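Local coordinates for protein nidogen-1 (Mus musculus, PDB 1GL4) that binds laminin tightly in basement membranes and also collagen IV and perlecan, represented here by its G2 beta-barrel domain and an EGF-like module, at residues A[202-207]-A[222-227]; A[139-144]-A[226-231]; A[183-188]-A[254-259]. All coordinates share one frame; numbering follows the deposited sequence.

Overall arrangement
All three contacts join neighbouring strands of the G2 beta-barrel. Contacts 1 and 2 share strand 221-232, which pairs with 198-210 along one edge and with 133-142 along the other; their centres are about 8 Å apart, and F142 packs on Y207 and Y225. Contact 3 joins 182-195 to 248-261. Its centre is about 13 Å from that of contact 1, which it touches where R205 CD meets Y188 CG at 3.5 Å, and about 18 Å from that of contact 2, with the nearest atoms about 7 Å apart. Only contact 3 approaches an annotated site: its V258 side chain lies about 7 Å from that of R268, involved in perlecan binding.

Contact 1: residues A[202-207]-A[222-227]; sequences SSTREY and THIYQW
S203, R205 and Y207 pair with W227, Y225 and H223 as the hydrogen-bonded positions of an antiparallel beta hairpin. Each pair exchanges two backbone bonds, so the N-H and C=O of all six residues are satisfied across the strands. The W227 N to S203 O bond is 2.7 Å long, that from R205 N to Y225 O 3.0 Å. Between them lie the non-hydrogen-bonded pairs T204-Q226 and E206-I224 on the other face, where Q226 OE1 is hydrogen-bonded to R228 NH1.

Polar tips on the face of R205 and Y225 are shared among several partners. With CG anti to its carbonyl carbon (chi1 -52°) and a bend at chi3, R205 folds back along its own strand and gives NH1 to S203 OG at 2.8 Å; the same nitrogen makes a salt bridge with E190. R205 NE donates to a water at 3.1 Å, in the guanidinium plane, and this water donates to Y225 OH at 2.8 Å. The phenol is also hydrogen-bonded to the P104 carbonyl, which fixes the tip of the ring. R205 NH2 lies 3.8 Å from W227 CD1, with guanidinium and indole planes nearly parallel, 6° apart.

Both faces of the Y225 ring are covered: Y207 CD2 sits over one and W227 NE1 over the other, the indole meeting it edge-to-face. The Y207 and Y225 rings are inclined at 48°. Y207 also leans over H223, its OH 3.4 Å from H223 CB; Y207, H223 and Y225 form an aromatic cluster. H223 NE2 is hydrogen-bonded to H221 ND1.

Strand 182-195 borders 198-210 on its far side, its I185 touching Y207 and Y225 while Y188 makes a cation-pi contact with R205; strand 133-142 adjoins 221-232 and packs F142 on Y207 and V140 on Y225 and W227.

Contact 2: residues A[139-144]-A[226-231]; sequences EVTFLG and QWRQTI
E139 and T141 together take hold of R228, on the face of the sheet opposite V140 and W227. The ionic link is a salt bridge: R228 NH2 reaches E139 OE2 at 3.0 Å with a nearly straight N-H...O angle of 169°. E139 OE2 lies close to the guanidinium plane and accepts through its anti lone pair, while the carboxylate stands almost perpendicular to the guanidinium, their planes 87° apart. E139 OE2 has a second cation in K148, so two positive groups share this oxygen and would probably keep the carboxylate charged.

Hydrogen bonds to uncharged acceptors complete the grip. R228 NH1 and NH2 both donate end-on to T141 OG1, each at 3.0 Å, forking around one hydroxyl close to the guanidinium plane. The threonine has OG1 anti to its carbonyl carbon (chi1 -60°), which turns the oxygen to the arginine. R228 NH1 also meets Q226 OE1 at 2.9 Å, on a lone pair of the amide. These bonds to both end nitrogens fix the rotation of the group.

Backbone bonds follow antiparallel pairing. E139 and R228 exchange two, as do T141 and Q226, with Q226 N to T141 O at 2.9 Å; V140 and W227 form the non-hydrogen-bonded pair between.

Apolar contact falls on that middle pair. V140 stands side by side with W227 in a CH-pi contact: its CB lies 3.7 Å from the centroid of the six-membered ring, squarely over the face, and CG2 rests 3.6 Å from W227 CE2.

Beyond V140, the indole also meets L105 and P107, the latter at the start of helix 107-115 inside the barrel. Strand 149-156 borders 133-142 on its far edge, and strand 198-210 flanks 221-232.

Contact 3: residues A[183-188]-A[254-259]; sequences VHIEPY and DSVFVL
V183, I185 and P187 lie across from V258, V256 and D254 between two antiparallel strands of the G2 beta-barrel, related to the GFP fold. Where strand 182-195 is interrupted, V183-I185 and V256-V258 stand too far apart for direct backbone bonding: the CA atoms of V183 and V258 are 6.8 Å apart, and waters occupy the seam. The strands close up again at Y188, backbone-bonded to V253.

The apolar bumps are small and branched. V256 has CG1 anti to its backbone N (chi1 -178°), which brings that methyl against I185, 3.9 Å from CB and slightly farther from CG2; the two side chains cross at a slant, branch against branch. V256 CG2, its other prong, meets the Y188 ring obliquely, a loose contact 4.4 Å from Y188 CE2. V258 has CG1 anti to its carbonyl carbon (chi1 -58°), which leaves CG2 between backbone N and carbonyl carbon, and there this methyl nestles against the V183 carbonyl, 3.4 Å from V183 O, and also meets V183 CB. CG1 turns instead to the tip of the long I185 branch, CD1. At the far end the ring of P187 lies against the base of D254, with P187 CB 4.1 Å from D254 CB, while the carboxylate heads away and accepts a bond from S255 OG.

I185 and V258 also rest on A106, and V183 on L103. F257 stacks on an aromatic residue of another protein chain, and L259 is backbone-bonded to R268, a residue involved in perlecan binding, so this side of the strand is probably part of the binding surface.

Four waters bridge the parted backbones, two between V183 and V258 and two between I185 and V256. One of the latter takes a bond from V256 N at 2.9 Å and gives one to I185 O at 2.8 Å.

Contact 1: residues A[202-207]-A[222-227]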
loop_
_atom_site.group_PDB
_atom_site.type_symbol
_atom_site.label_atom_id
_atom_site.label_comp_id
_atom_site.label_asym_id
_atom_site.label_seq_id
_atom_site.Cartn_x
_atom_site.Cartn_y
_atom_site.Cartn_z
ATOM N N SER A 202 -17.309 5.767 -0.962
ATOM C CA SER A 202 -17.930 5.313 0.274
ATOM C C SER A 202 -18.141 3.818 0.095
ATOM O O SER A 202 -18.591 3.377 -0.965
ATOM C CB SER A 202 -19.267 6.026 0.494
ATOM O OG SER A 202 -19.817 5.691 1.757
ATOM N N SER A 203 -17.808 3.042 1.121
ATOM C CA SER A 203 -17.927 1.595 1.043
ATOM C C SER A 203 -18.226 0.960 2.397
ATOM O O SER A 203 -17.607 1.300 3.406
ATOM C CB SER A 203 -16.627 1.011 0.470
ATOM O OG SER A 203 -16.590 -0.404 0.563
ATOM N N THR A 204 -19.186 0.040 2.404
ATOM C CA THR A 204 -19.569 -0.675 3.615
ATOM C C THR A 204 -19.105 -2.116 3.421
ATOM O O THR A 204 -19.550 -2.789 2.494
ATOM C CB THR A 204 -21.100 -0.634 3.829
ATOM O OG1 THR A 204 -21.531 0.732 3.920
ATOM C CG2 THR A 204 -21.487 -1.359 5.120
ATOM N N ARG A 205 -18.200 -2.578 4.285
ATOM C CA ARG A 205 -17.653 -3.928 4.185
ATOM C C ARG A 205 -17.626 -4.658 5.524
ATOM O O ARG A 205 -17.835 -4.062 6.579
ATOM C CB ARG A 205 -16.214 -3.878 3.644
ATOM C CG ARG A 205 -16.032 -3.101 2.358
ATOM C CD ARG A 205 -14.679 -3.419 1.718
ATOM N NE ARG A 205 -13.546 -2.729 2.332
ATOM C CZ ARG A 205 -13.217 -1.459 2.091
ATOM N NH1 ARG A 205 -13.941 -0.724 1.252
ATOM N NH2 ARG A 205 -12.137 -0.934 2.657
ATOM N N GLU A 206 -17.353 -5.957 5.479
ATOM C CA GLU A 206 -17.280 -6.740 6.701
ATOM C C GLU A 206 -15.875 -7.321 6.847
ATOM O O GLU A 206 -15.133 -7.434 5.870
ATOM C CB GLU A 206 -18.316 -7.873 6.685
ATOM C CG GLU A 206 -17.984 -9.017 5.745
ATOM C CD GLU A 206 -18.910 -10.218 5.909
ATOM O OE1 GLU A 206 -18.574 -11.294 5.368
ATOM O OE2 GLU A 206 -19.967 -10.092 6.569
ATOM N N TYR A 207 -15.512 -7.666 8.077
ATOM C CA TYR A 207 -14.216 -8.261 8.365
ATOM C C TYR A 207 -14.431 -9.303 9.455
ATOM O O TYR A 207 -15.389 -9.217 10.234
ATOM C CB TYR A 207 -13.210 -7.188 8.804
ATOM C CG TYR A 207 -13.609 -6.390 10.028
ATOM C CD1 TYR A 207 -13.198 -6.777 11.298
ATOM C CD2 TYR A 207 -14.409 -5.251 9.912
ATOM C CE1 TYR A 207 -13.571 -6.052 12.431
ATOM C CE2 TYR A 207 -14.794 -4.523 11.040
ATOM C CZ TYR A 207 -14.374 -4.931 12.292
ATOM O OH TYR A 207 -14.781 -4.245 13.414
ATOM N N THR A 222 -17.880 -11.926 12.819
ATOM C CA THR A 222 -17.789 -10.869 11.822
ATOM C C THR A 222 -18.336 -9.535 12.303
ATOM O O THR A 222 -19.203 -9.478 13.181
ATOM C CB THR A 222 -18.554 -11.263 10.559
ATOM O OG1 THR A 222 -19.933 -11.480 10.897
ATOM C CG2 THR A 222 -17.975 -12.534 9.967
ATOM N N HIS A 223 -17.827 -8.458 11.714
ATOM C CA HIS A 223 -18.261 -7.116 12.070
ATOM C C HIS A 223 -18.257 -6.275 10.798
ATOM O O HIS A 223 -17.602 -6.630 9.820
ATOM C CB HIS A 223 -17.332 -6.538 13.141
ATOM C CG HIS A 223 -17.307 -7.350 14.402
ATOM N ND1 HIS A 223 -18.342 -7.341 15.313
ATOM C CD2 HIS A 223 -16.417 -8.266 14.853
ATOM C CE1 HIS A 223 -18.093 -8.221 16.268
ATOM N NE2 HIS A 223 -16.932 -8.797 16.012
ATOM N N ILE A 224 -18.995 -5.172 10.811
ATOM C CA ILE A 224 -19.113 -4.318 9.631
ATOM C C ILE A 224 -18.685 -2.879 9.884
ATOM O O ILE A 224 -18.914 -2.342 10.965
ATOM C CB ILE A 224 -20.584 -4.261 9.153
ATOM C CG1 ILE A 224 -21.137 -5.673 8.984
ATOM C CG2 ILE A 224 -20.688 -3.471 7.845
ATOM C CD1 ILE A 224 -22.658 -5.728 8.899
ATOM N N TYR A 225 -18.055 -2.260 8.890
ATOM C CA TYR A 225 -17.684 -0.853 9.006
ATOM C C TYR A 225 -17.848 -0.136 7.677
ATOM O O TYR A 225 -17.850 -0.763 6.616
ATOM C CB TYR A 225 -16.267 -0.646 9.588
ATOM C CG TYR A 225 -15.072 -1.343 8.943
ATOM C CD1 TYR A 225 -13.814 -1.239 9.531
ATOM C CD2 TYR A 225 -15.187 -2.107 7.782
ATOM C CE1 TYR A 225 -12.701 -1.871 8.996
ATOM C CE2 TYR A 225 -14.065 -2.749 7.231
ATOM C CZ TYR A 225 -12.825 -2.622 7.853
ATOM O OH TYR A 225 -11.707 -3.255 7.354
ATOM N N GLN A 226 -18.036 1.177 7.746
ATOM C CA GLN A 226 -18.219 1.982 6.548
ATOM C C GLN A 226 -17.082 2.973 6.377
ATOM O O GLN A 226 -16.804 3.773 7.275
ATOM C CB GLN A 226 -19.539 2.761 6.611
ATOM C CG GLN A 226 -19.815 3.577 5.346
ATOM C CD GLN A 226 -21.035 4.475 5.469
ATOM O OE1 GLN A 226 -21.028 5.456 6.214
ATOM N NE2 GLN A 226 -22.092 4.140 4.736
ATOM N N TRP A 227 -16.431 2.912 5.221
ATOM C CA TRP A 227 -15.335 3.819 4.903
ATOM C C TRP A 227 -15.821 4.954 4.000
ATOM O O TRP A 227 -16.517 4.719 3.013
ATOM C CB TRP A 227 -14.197 3.062 4.213
ATOM C CG TRP A 227 -13.371 2.294 5.176
ATOM C CD1 TRP A 227 -13.598 1.024 5.628
ATOM C CD2 TRP A 227 -12.241 2.784 5.903
ATOM N NE1 TRP A 227 -12.681 0.696 6.597
ATOM C CE2 TRP A 227 -11.836 1.759 6.788
ATOM C CE3 TRP A 227 -11.533 3.993 5.899
ATOM C CZ2 TRP A 227 -10.752 1.907 7.662
ATOM C CZ3 TRP A 227 -10.454 4.141 6.770
ATOM C CH2 TRP A 227 -10.077 3.104 7.638
HETATM O O HOH W 1 -11.609 -3.674 4.600
#

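Contact 2: residues A[139-144]-A[226-231]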
loop_
_atom_site.group_PDB
_atom_site.type_symbol
_atom_site.label_atom_id
_atom_site.label_comp_id
_atom_site.label_asym_id
_atom_site.label_seq_id
_atom_site.Cartn_x
_atom_site.Cartn_y
_atom_site.Cartn_z
ATOM N N GLU A 139 -12.936 8.862 7.007
ATOM C CA GLU A 139 -13.642 8.572 8.247
ATOM C C GLU A 139 -14.136 7.137 8.188
ATOM O O GLU A 139 -14.492 6.644 7.115
ATOM C CB GLU A 139 -14.848 9.495 8.433
ATOM C CG GLU A 139 -14.511 10.948 8.690
ATOM C CD GLU A 139 -15.744 11.764 9.029
ATOM O OE1 GLU A 139 -15.614 12.991 9.219
ATOM O OE2 GLU A 139 -16.844 11.177 9.110
ATOM N N VAL A 140 -14.149 6.467 9.333
ATOM C CA VAL A 140 -14.641 5.100 9.390
ATOM C C VAL A 140 -15.563 4.924 10.590
ATOM O O VAL A 140 -15.221 5.290 11.718
ATOM C CB VAL A 140 -13.480 4.070 9.460
ATOM C CG1 VAL A 140 -12.647 4.290 10.707
ATOM C CG2 VAL A 140 -14.039 2.659 9.438
ATOM N N THR A 141 -16.751 4.391 10.331
ATOM C CA THR A 141 -17.727 4.139 11.378
ATOM C C THR A 141 -17.865 2.630 11.512
ATOM O O THR A 141 -18.048 1.937 10.509
ATOM C CB THR A 141 -19.120 4.708 11.019
ATOM O OG1 THR A 141 -19.037 6.126 10.831
ATOM C CG2 THR A 141 -20.110 4.424 12.143
ATOM N N PHE A 142 -17.740 2.122 12.736
ATOM C CA PHE A 142 -17.897 0.690 12.987
ATOM C C PHE A 142 -19.349 0.544 13.435
ATOM O O PHE A 142 -19.726 1.004 14.517
ATOM C CB PHE A 142 -16.947 0.215 14.096
ATOM C CG PHE A 142 -15.485 0.316 13.737
ATOM C CD1 PHE A 142 -14.842 1.552 13.703
ATOM C CD2 PHE A 142 -14.748 -0.830 13.438
ATOM C CE1 PHE A 142 -13.482 1.647 13.377
ATOM C CE2 PHE A 142 -13.386 -0.743 13.111
ATOM C CZ PHE A 142 -12.756 0.504 13.082
ATOM N N LEU A 143 -20.166 -0.082 12.597
ATOM C CA LEU A 143 -21.586 -0.238 12.892
ATOM C C LEU A 143 -21.874 -0.933 14.220
ATOM O O LEU A 143 -21.394 -2.034 14.478
ATOM C CB LEU A 143 -22.279 -0.984 11.745
ATOM C CG LEU A 143 -22.010 -0.454 10.329
ATOM C CD1 LEU A 143 -23.024 -1.070 9.368
ATOM C CD2 LEU A 143 -22.109 1.066 10.296
ATOM N N GLY A 144 -22.659 -0.268 15.063
ATOM C CA GLY A 144 -23.012 -0.825 16.359
ATOM C C GLY A 144 -22.113 -0.354 17.489
ATOM O O GLY A 144 -22.335 -0.695 18.648
ATOM N N GLN A 226 -18.036 1.177 7.746
ATOM C CA GLN A 226 -18.219 1.982 6.548
ATOM C C GLN A 226 -17.082 2.973 6.377
ATOM O O GLN A 226 -16.804 3.773 7.275
ATOM C CB GLN A 226 -19.539 2.761 6.611
ATOM C CG GLN A 226 -19.815 3.577 5.346
ATOM C CD GLN A 226 -21.035 4.475 5.469
ATOM O OE1 GLN A 226 -21.028 5.456 6.214
ATOM N NE2 GLN A 226 -22.092 4.140 4.736
ATOM N N TRP A 227 -16.431 2.912 5.221
ATOM C CA TRP A 227 -15.335 3.819 4.903
ATOM C C TRP A 227 -15.821 4.954 4.000
ATOM O O TRP A 227 -16.517 4.719 3.013
ATOM C CB TRP A 227 -14.197 3.062 4.213
ATOM C CG TRP A 227 -13.371 2.294 5.176
ATOM C CD1 TRP A 227 -13.598 1.024 5.628
ATOM C CD2 TRP A 227 -12.241 2.784 5.903
ATOM N NE1 TRP A 227 -12.681 0.696 6.597
ATOM C CE2 TRP A 227 -11.836 1.759 6.788
ATOM C CE3 TRP A 227 -11.533 3.993 5.899
ATOM C CZ2 TRP A 227 -10.752 1.907 7.662
ATOM C CZ3 TRP A 227 -10.454 4.141 6.770
ATOM C CH2 TRP A 227 -10.077 3.104 7.638
ATOM N N ARG A 228 -15.456 6.180 4.354
ATOM C CA ARG A 228 -15.849 7.361 3.587
ATOM C C ARG A 228 -14.596 8.215 3.380
ATOM O O ARG A 228 -13.897 8.513 4.342
ATOM C CB ARG A 228 -16.901 8.160 4.368
ATOM C CG ARG A 228 -18.145 7.359 4.766
ATOM C CD ARG A 228 -19.170 8.226 5.515
ATOM N NE ARG A 228 -18.680 8.681 6.817
ATOM C CZ ARG A 228 -18.617 7.918 7.906
ATOM N NH1 ARG A 228 -19.016 6.650 7.869
ATOM N NH2 ARG A 228 -18.145 8.421 9.038
ATOM N N GLN A 229 -14.300 8.607 2.141
ATOM C CA GLN A 229 -13.101 9.411 1.913
ATOM C C GLN A 229 -13.189 10.458 0.796
ATOM O O GLN A 229 -13.919 10.302 -0.188
ATOM C CB GLN A 229 -11.893 8.485 1.678
ATOM C CG GLN A 229 -11.958 7.641 0.406
ATOM C CD GLN A 229 -10.950 6.487 0.397
ATOM O OE1 GLN A 229 -9.778 6.657 0.751
ATOM N NE2 GLN A 229 -11.406 5.309 -0.022
ATOM N N THR A 230 -12.438 11.539 0.976
ATOM C CA THR A 230 -12.393 12.626 0.006
ATOM C C THR A 230 -10.927 12.902 -0.308
ATOM O O THR A 230 -10.129 13.192 0.583
ATOM C CB THR A 230 -13.062 13.886 0.565
ATOM O OG1 THR A 230 -14.455 13.619 0.778
ATOM C CG2 THR A 230 -12.916 15.057 -0.409
ATOM N N ILE A 231 -10.590 12.795 -1.584
ATOM C CA ILE A 231 -9.229 12.988 -2.061
ATOM C C ILE A 231 -9.147 14.259 -2.917
ATOM O O ILE A 231 -9.791 14.350 -3.957
ATOM C CB ILE A 231 -8.798 11.743 -2.875
ATOM C CG1 ILE A 231 -8.764 10.526 -1.936
ATOM C CG2 ILE A 231 -7.437 11.967 -3.539
ATOM C CD1 ILE A 231 -8.597 9.189 -2.635
#

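Contact 3: residues A[183-188]-A[254-259]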
loop_
_atom_site.group_PDB
_atom_site.type_symbol
_atom_site.label_atom_id
_atom_site.label_comp_id
_atom_site.label_asym_id
_atom_site.label_seq_id
_atom_site.Cartn_x
_atom_site.Cartn_y
_atom_site.Cartn_z
ATOM N N VAL A 183 -7.125 -10.972 12.265
ATOM C CA VAL A 183 -8.227 -10.464 11.445
ATOM C C VAL A 183 -8.121 -10.875 9.970
ATOM O O VAL A 183 -7.026 -10.941 9.411
ATOM C CB VAL A 183 -8.280 -8.908 11.531
ATOM C CG1 VAL A 183 -9.228 -8.351 10.493
ATOM C CG2 VAL A 183 -8.718 -8.480 12.926
ATOM N N HIS A 184 -9.262 -11.146 9.342
ATOM C CA HIS A 184 -9.286 -11.533 7.932
ATOM C C HIS A 184 -10.239 -10.681 7.096
ATOM O O HIS A 184 -11.382 -10.433 7.488
ATOM C CB HIS A 184 -9.683 -13.002 7.773
ATOM C CG HIS A 184 -9.764 -13.446 6.344
ATOM N ND1 HIS A 184 -8.673 -13.445 5.499
ATOM C CD2 HIS A 184 -10.811 -13.883 5.603
ATOM C CE1 HIS A 184 -9.043 -13.861 4.301
ATOM N NE2 HIS A 184 -10.337 -14.133 4.337
ATOM N N ILE A 185 -9.757 -10.256 5.934
ATOM C CA ILE A 185 -10.523 -9.433 5.006
ATOM C C ILE A 185 -10.570 -10.114 3.629
ATOM O O ILE A 185 -9.532 -10.460 3.058
ATOM C CB ILE A 185 -9.879 -8.023 4.889
ATOM C CG1 ILE A 185 -10.031 -7.277 6.221
ATOM C CG2 ILE A 185 -10.521 -7.229 3.754
ATOM C CD1 ILE A 185 -9.105 -6.081 6.371
ATOM N N GLU A 186 -11.780 -10.313 3.115
ATOM C CA GLU A 186 -11.998 -10.949 1.810
ATOM C C GLU A 186 -11.872 -9.928 0.674
ATOM O O GLU A 186 -11.944 -8.728 0.905
ATOM C CB GLU A 186 -13.403 -11.553 1.755
ATOM C CG GLU A 186 -13.635 -12.753 2.655
ATOM C CD GLU A 186 -13.324 -14.054 1.953
ATOM O OE1 GLU A 186 -12.152 -14.268 1.574
ATOM O OE2 GLU A 186 -14.261 -14.863 1.771
ATOM N N PRO A 187 -11.680 -10.402 -0.570
ATOM C CA PRO A 187 -11.558 -9.507 -1.729
ATOM C C PRO A 187 -12.785 -8.602 -1.853
ATOM O O PRO A 187 -13.890 -8.987 -1.453
ATOM C CB PRO A 187 -11.436 -10.479 -2.899
ATOM C CG PRO A 187 -10.656 -11.615 -2.286
ATOM C CD PRO A 187 -11.360 -11.791 -0.947
ATOM N N TYR A 188 -12.593 -7.406 -2.405
ATOM C CA TYR A 188 -13.690 -6.449 -2.568
ATOM C C TYR A 188 -13.400 -5.433 -3.676
ATOM O O TYR A 188 -12.283 -5.348 -4.179
ATOM C CB TYR A 188 -13.932 -5.698 -1.247
ATOM C CG TYR A 188 -12.760 -4.835 -0.794
ATOM C CD1 TYR A 188 -12.634 -3.505 -1.215
ATOM C CD2 TYR A 188 -11.770 -5.353 0.042
ATOM C CE1 TYR A 188 -11.546 -2.714 -0.813
ATOM C CE2 TYR A 188 -10.672 -4.565 0.454
ATOM C CZ TYR A 188 -10.572 -3.250 0.022
ATOM O OH TYR A 188 -9.523 -2.462 0.448
ATOM N N ASP A 254 -7.659 -7.488 -3.718
ATOM C CA ASP A 254 -7.593 -8.889 -3.312
ATOM C C ASP A 254 -6.279 -9.217 -2.604
ATOM O O ASP A 254 -5.401 -8.368 -2.483
ATOM C CB ASP A 254 -7.765 -9.808 -4.526
ATOM C CG ASP A 254 -6.470 -10.017 -5.288
ATOM O OD1 ASP A 254 -5.896 -9.033 -5.798
ATOM O OD2 ASP A 254 -6.022 -11.177 -5.368
ATOM N N SER A 255 -6.164 -10.454 -2.125
ATOM C CA SER A 255 -4.966 -10.922 -1.431
ATOM C C SER A 255 -4.597 -10.009 -0.267
ATOM O O SER A 255 -3.425 -9.648 -0.087
ATOM C CB SER A 255 -3.795 -11.010 -2.412
ATOM O OG SER A 255 -4.151 -11.767 -3.559
ATOM N N VAL A 256 -5.601 -9.636 0.522
ATOM C CA VAL A 256 -5.393 -8.754 1.664
ATOM C C VAL A 256 -4.867 -9.507 2.885
ATOM O O VAL A 256 -5.392 -10.563 3.244
ATOM C CB VAL A 256 -6.704 -8.042 2.062
ATOM C CG1 VAL A 256 -6.451 -7.082 3.218
ATOM C CG2 VAL A 256 -7.273 -7.296 0.871
ATOM N N PHE A 257 -3.827 -8.955 3.509
ATOM C CA PHE A 257 -3.219 -9.543 4.707
ATOM C C PHE A 257 -2.954 -8.441 5.724
ATOM O O PHE A 257 -2.459 -7.371 5.366
ATOM C CB PHE A 257 -1.868 -10.201 4.403
ATOM C CG PHE A 257 -1.957 -11.469 3.610
ATOM C CD1 PHE A 257 -2.100 -11.438 2.228
ATOM C CD2 PHE A 257 -1.854 -12.703 4.246
ATOM C CE1 PHE A 257 -2.135 -12.618 1.485
ATOM C CE2 PHE A 257 -1.888 -13.893 3.513
ATOM C CZ PHE A 257 -2.028 -13.849 2.129
ATOM N N VAL A 258 -3.277 -8.698 6.987
ATOM C CA VAL A 258 -3.024 -7.719 8.041
ATOM C C VAL A 258 -2.376 -8.477 9.196
ATOM O O VAL A 258 -2.721 -9.629 9.459
ATOM C CB VAL A 258 -4.329 -7.014 8.518
ATOM C CG1 VAL A 258 -5.010 -6.335 7.344
ATOM C CG2 VAL A 258 -5.273 -8.017 9.179
ATOM N N LEU A 259 -1.434 -7.840 9.881
ATOM C CA LEU A 259 -0.741 -8.510 10.980
ATOM C C LEU A 259 -0.106 -7.553 11.976
ATOM O O LEU A 259 0.408 -6.511 11.594
ATOM C CB LEU A 259 0.352 -9.427 10.402
ATOM C CG LEU A 259 1.387 -10.106 11.312
ATOM C CD1 LEU A 259 2.077 -11.216 10.530
ATOM C CD2 LEU A 259 2.425 -9.098 11.803
HETATM O O HOH W 2 -4.283 -10.568 11.870
HETATM O O HOH W 3 -5.091 -11.085 7.494
HETATM O O HOH W 4 -8.350 -10.673 0.556
HETATM O O HOH W 5 -7.011 -10.932 5.307
#